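Local coordinates for protein choline kinase (Streptococcus pneumoniae, PDB 4R78) that probably phosphorylates choline as a choline kinase with a protein kinase-like fold and is seen here with AMP bound, at residues A[158-163]-A[271-276]. Numbering follows the deposited sequence.
Sequences SLIEEQ and WSLWTV
I160 and V276 illustrate how a chain leaving one helix can be packed against the side of another through two branched aliphatic residues. Their side chains cross at about a right angle, and both branches of I160 are used. CG2 rests on V276 CG1 at 3.8 Å, while I160 CD1 reaches past the valine methyl to lie 3.9 Å from V276 CB. With chi1 at -67° and chi2 at 161°, CG1 and CD1 extend toward the preceding helical turn, where CD1 comes within 3.6 Å of the backbone L273 O and meets the methyl L273 CD2 more loosely, at 4.1 Å. E162 shares the valine methyl: its carboxylate end approaches V276 CG1 too, with E162 OE1 3.6 Å away, a van der Waals approach and not a hydrogen bond. A chi1 of -180° swings V276 CG1 away from its backbone N and out toward the loop, where I160 and E162 both meet it. Farther out, E280, one turn beyond V276, accepts hydrogen bonds from the backbone N atoms of E161 and E162, one carboxylate oxygen for each, which ties the loop to the same helix, and Y166 also packs on V276. The contact joins the C-terminal end of helix 149-159 to helix 257-280, within the helical part of a protein kinase-like fold of the choline kinase family.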
ATOM      1  N   SER A 158      19.390  -4.951   0.640  1.00 17.96           N
ATOM      2  CA  SER A 158      19.882  -6.283   0.308  1.00 18.37           C
ATOM      3  C   SER A 158      19.512  -6.694  -1.119  1.00 18.26           C
ATOM      4  O   SER A 158      20.322  -7.292  -1.831  1.00 19.12           O
ATOM      5  CB  SER A 158      19.347  -7.312   1.307  1.00 18.47           C
ATOM      6  OG  SER A 158      19.852  -8.609   1.019  1.00 20.22           O
ATOM      7  N   LEU A 159      18.294  -6.359  -1.532  1.00 17.94           N
ATOM      8  CA  LEU A 159      17.786  -6.756  -2.846  1.00 17.84           C
ATOM      9  C   LEU A 159      18.352  -5.930  -4.000  1.00 17.63           C
ATOM     10  O   LEU A 159      18.489  -6.436  -5.117  1.00 18.26           O
ATOM     11  CB  LEU A 159      16.254  -6.721  -2.862  1.00 17.64           C
ATOM     12  CG  LEU A 159      15.580  -7.827  -2.041  1.00 17.87           C
ATOM     13  CD1 LEU A 159      14.174  -7.427  -1.634  1.00 18.20           C
ATOM     14  CD2 LEU A 159      15.577  -9.154  -2.794  1.00 17.95           C
ATOM     15  N   ILE A 160      18.667  -4.665  -3.729  1.00 17.46           N
ATOM     16  CA  ILE A 160      19.216  -3.765  -4.747  1.00 17.34           C
ATOM     17  C   ILE A 160      20.655  -4.153  -5.100  1.00 17.49           C
ATOM     18  O   ILE A 160      21.508  -4.269  -4.225  1.00 17.57           O
ATOM     19  CB  ILE A 160      19.131  -2.278  -4.302  1.00 17.21           C
ATOM     20  CG1 ILE A 160      17.666  -1.829  -4.220  1.00 16.80           C
ATOM     21  CG2 ILE A 160      19.922  -1.374  -5.249  1.00 17.33           C
ATOM     22  CD1 ILE A 160      17.448  -0.573  -3.382  1.00 16.75           C
ATOM     23  N   GLU A 161      20.905  -4.354  -6.391  1.00 17.65           N
ATOM     24  CA  GLU A 161      22.213  -4.779  -6.888  1.00 17.85           C
ATOM     25  C   GLU A 161      23.185  -3.607  -7.051  1.00 17.85           C
ATOM     26  O   GLU A 161      24.363  -3.711  -6.701  1.00 18.11           O
ATOM     27  CB  GLU A 161      22.039  -5.526  -8.219  1.00 17.87           C
ATOM     28  CG  GLU A 161      23.324  -6.055  -8.858  1.00 18.27           C
ATOM     29  CD  GLU A 161      24.110  -4.985  -9.607  1.00 18.61           C
ATOM     30  OE1 GLU A 161      23.490  -4.072 -10.195  1.00 20.00           O
ATOM     31  OE2 GLU A 161      25.355  -5.063  -9.606  1.00 19.06           O
ATOM     32  N   GLU A 162      22.681  -2.502  -7.591  1.00 17.97           N
ATOM     33  CA  GLU A 162      23.509  -1.362  -7.974  1.00 18.36           C
ATOM     34  C   GLU A 162      23.976  -0.548  -6.770  1.00 18.59           C
ATOM     35  O   GLU A 162      23.378  -0.608  -5.694  1.00 18.37           O
ATOM     36  CB  GLU A 162      22.740  -0.461  -8.952  1.00 18.19           C
ATOM     37  CG  GLU A 162      21.643   0.396  -8.307  1.00 18.25           C
ATOM     38  CD  GLU A 162      20.671   0.967  -9.318  1.00 18.28           C
ATOM     39  OE1 GLU A 162      19.853   0.195  -9.855  1.00 18.96           O
ATOM     40  OE2 GLU A 162      20.711   2.188  -9.567  1.00 19.14           O
ATOM     41  N   GLN A 163      25.052   0.211  -6.960  1.00 19.02           N
ATOM     42  CA  GLN A 163      25.420   1.242  -5.998  1.00 19.73           C
ATOM     43  C   GLN A 163      24.223   2.185  -5.871  1.00 19.27           C
ATOM     44  O   GLN A 163      23.641   2.590  -6.878  1.00 19.26           O
ATOM     45  CB  GLN A 163      26.651   2.009  -6.476  1.00 20.24           C
ATOM     46  CG  GLN A 163      27.294   2.890  -5.403  1.00 22.77           C
ATOM     47  CD  GLN A 163      28.176   3.991  -5.976  1.00 25.72           C
ATOM     48  OE1 GLN A 163      28.599   3.939  -7.133  1.00 27.49           O
ATOM     49  NE2 GLN A 163      28.454   5.000  -5.158  1.00 27.55           N
ATOM     50  N   TRP A 271       9.959   3.977   0.017  1.00 12.32           N
ATOM     51  CA  TRP A 271       9.417   3.898  -1.343  1.00 12.52           C
ATOM     52  C   TRP A 271      10.408   4.357  -2.423  1.00 12.68           C
ATOM     53  O   TRP A 271      10.315   3.923  -3.574  1.00 13.12           O
ATOM     54  CB  TRP A 271       8.047   4.586  -1.455  1.00 12.60           C
ATOM     55  CG  TRP A 271       6.988   3.963  -0.562  1.00 13.06           C
ATOM     56  CD1 TRP A 271       6.278   4.589   0.427  1.00 13.48           C
ATOM     57  CD2 TRP A 271       6.537   2.596  -0.569  1.00 14.27           C
ATOM     58  NE1 TRP A 271       5.412   3.706   1.029  1.00 14.16           N
ATOM     59  CE2 TRP A 271       5.549   2.477   0.439  1.00 14.56           C
ATOM     60  CE3 TRP A 271       6.867   1.464  -1.330  1.00 14.98           C
ATOM     61  CZ2 TRP A 271       4.889   1.272   0.709  1.00 15.36           C
ATOM     62  CZ3 TRP A 271       6.208   0.263  -1.063  1.00 15.74           C
ATOM     63  CH2 TRP A 271       5.230   0.178  -0.049  1.00 15.30           C
ATOM     64  N   SER A 272      11.371   5.206  -2.059  1.00 12.57           N
ATOM     65  CA  SER A 272      12.448   5.539  -2.997  1.00 12.60           C
ATOM     66  C   SER A 272      13.334   4.315  -3.263  1.00 12.40           C
ATOM     67  O   SER A 272      13.806   4.122  -4.382  1.00 12.63           O
ATOM     68  CB  SER A 272      13.277   6.748  -2.531  1.00 12.94           C
ATOM     69  OG  SER A 272      14.226   6.403  -1.535  1.00 14.05           O
ATOM     70  N   LEU A 273      13.527   3.477  -2.245  1.00 12.42           N
ATOM     71  CA  LEU A 273      14.341   2.265  -2.399  1.00 12.44           C
ATOM     72  C   LEU A 273      13.565   1.191  -3.165  1.00 12.69           C
ATOM     73  O   LEU A 273      14.114   0.517  -4.039  1.00 12.81           O
ATOM     74  CB  LEU A 273      14.836   1.748  -1.042  1.00 12.66           C
ATOM     75  CG  LEU A 273      15.833   2.648  -0.295  1.00 13.20           C
ATOM     76  CD1 LEU A 273      16.014   2.190   1.146  1.00 13.69           C
ATOM     77  CD2 LEU A 273      17.190   2.722  -1.003  1.00 14.35           C
ATOM     78  N   TRP A 274      12.278   1.066  -2.851  1.00 12.84           N
ATOM     79  CA  TRP A 274      11.348   0.252  -3.636  1.00 13.05           C
ATOM     80  C   TRP A 274      11.446   0.578  -5.134  1.00 13.25           C
ATOM     81  O   TRP A 274      11.457  -0.327  -5.975  1.00 13.57           O
ATOM     82  CB  TRP A 274       9.926   0.478  -3.111  1.00 13.12           C
ATOM     83  CG  TRP A 274       8.806  -0.183  -3.884  1.00 13.21           C
ATOM     84  CD1 TRP A 274       8.271  -1.424  -3.662  1.00 12.97           C
ATOM     85  CD2 TRP A 274       8.069   0.381  -4.976  1.00 13.54           C
ATOM     86  NE1 TRP A 274       7.251  -1.666  -4.554  1.00 14.06           N
ATOM     87  CE2 TRP A 274       7.104  -0.576  -5.371  1.00 13.77           C
ATOM     88  CE3 TRP A 274       8.131   1.605  -5.662  1.00 14.10           C
ATOM     89  CZ2 TRP A 274       6.215  -0.353  -6.431  1.00 13.96           C
ATOM     90  CZ3 TRP A 274       7.245   1.831  -6.712  1.00 14.62           C
ATOM     91  CH2 TRP A 274       6.296   0.856  -7.082  1.00 14.57           C
ATOM     92  N   THR A 275      11.536   1.870  -5.458  1.00 12.97           N
ATOM     93  CA  THR A 275      11.625   2.327  -6.845  1.00 12.87           C
ATOM     94  C   THR A 275      12.861   1.765  -7.538  1.00 12.82           C
ATOM     95  O   THR A 275      12.764   1.229  -8.649  1.00 13.27           O
ATOM     96  CB  THR A 275      11.628   3.872  -6.933  1.00 12.89           C
ATOM     97  OG1 THR A 275      10.422   4.378  -6.353  1.00 13.05           O
ATOM     98  CG2 THR A 275      11.704   4.335  -8.386  1.00 12.55           C
ATOM     99  N   VAL A 276      14.012   1.876  -6.877  1.00 13.03           N
ATOM    100  CA  VAL A 276      15.266   1.362  -7.437  1.00 12.83           C
ATOM    101  C   VAL A 276      15.143  -0.127  -7.754  1.00 12.92           C
ATOM    102  O   VAL A 276      15.501  -0.563  -8.854  1.00 13.22           O
ATOM    103  CB  VAL A 276      16.467   1.623  -6.503  1.00 12.66           C
ATOM    104  CG1 VAL A 276      17.758   1.083  -7.113  1.00 13.04           C
ATOM    105  CG2 VAL A 276      16.605   3.107  -6.242  1.00 13.12           C
TER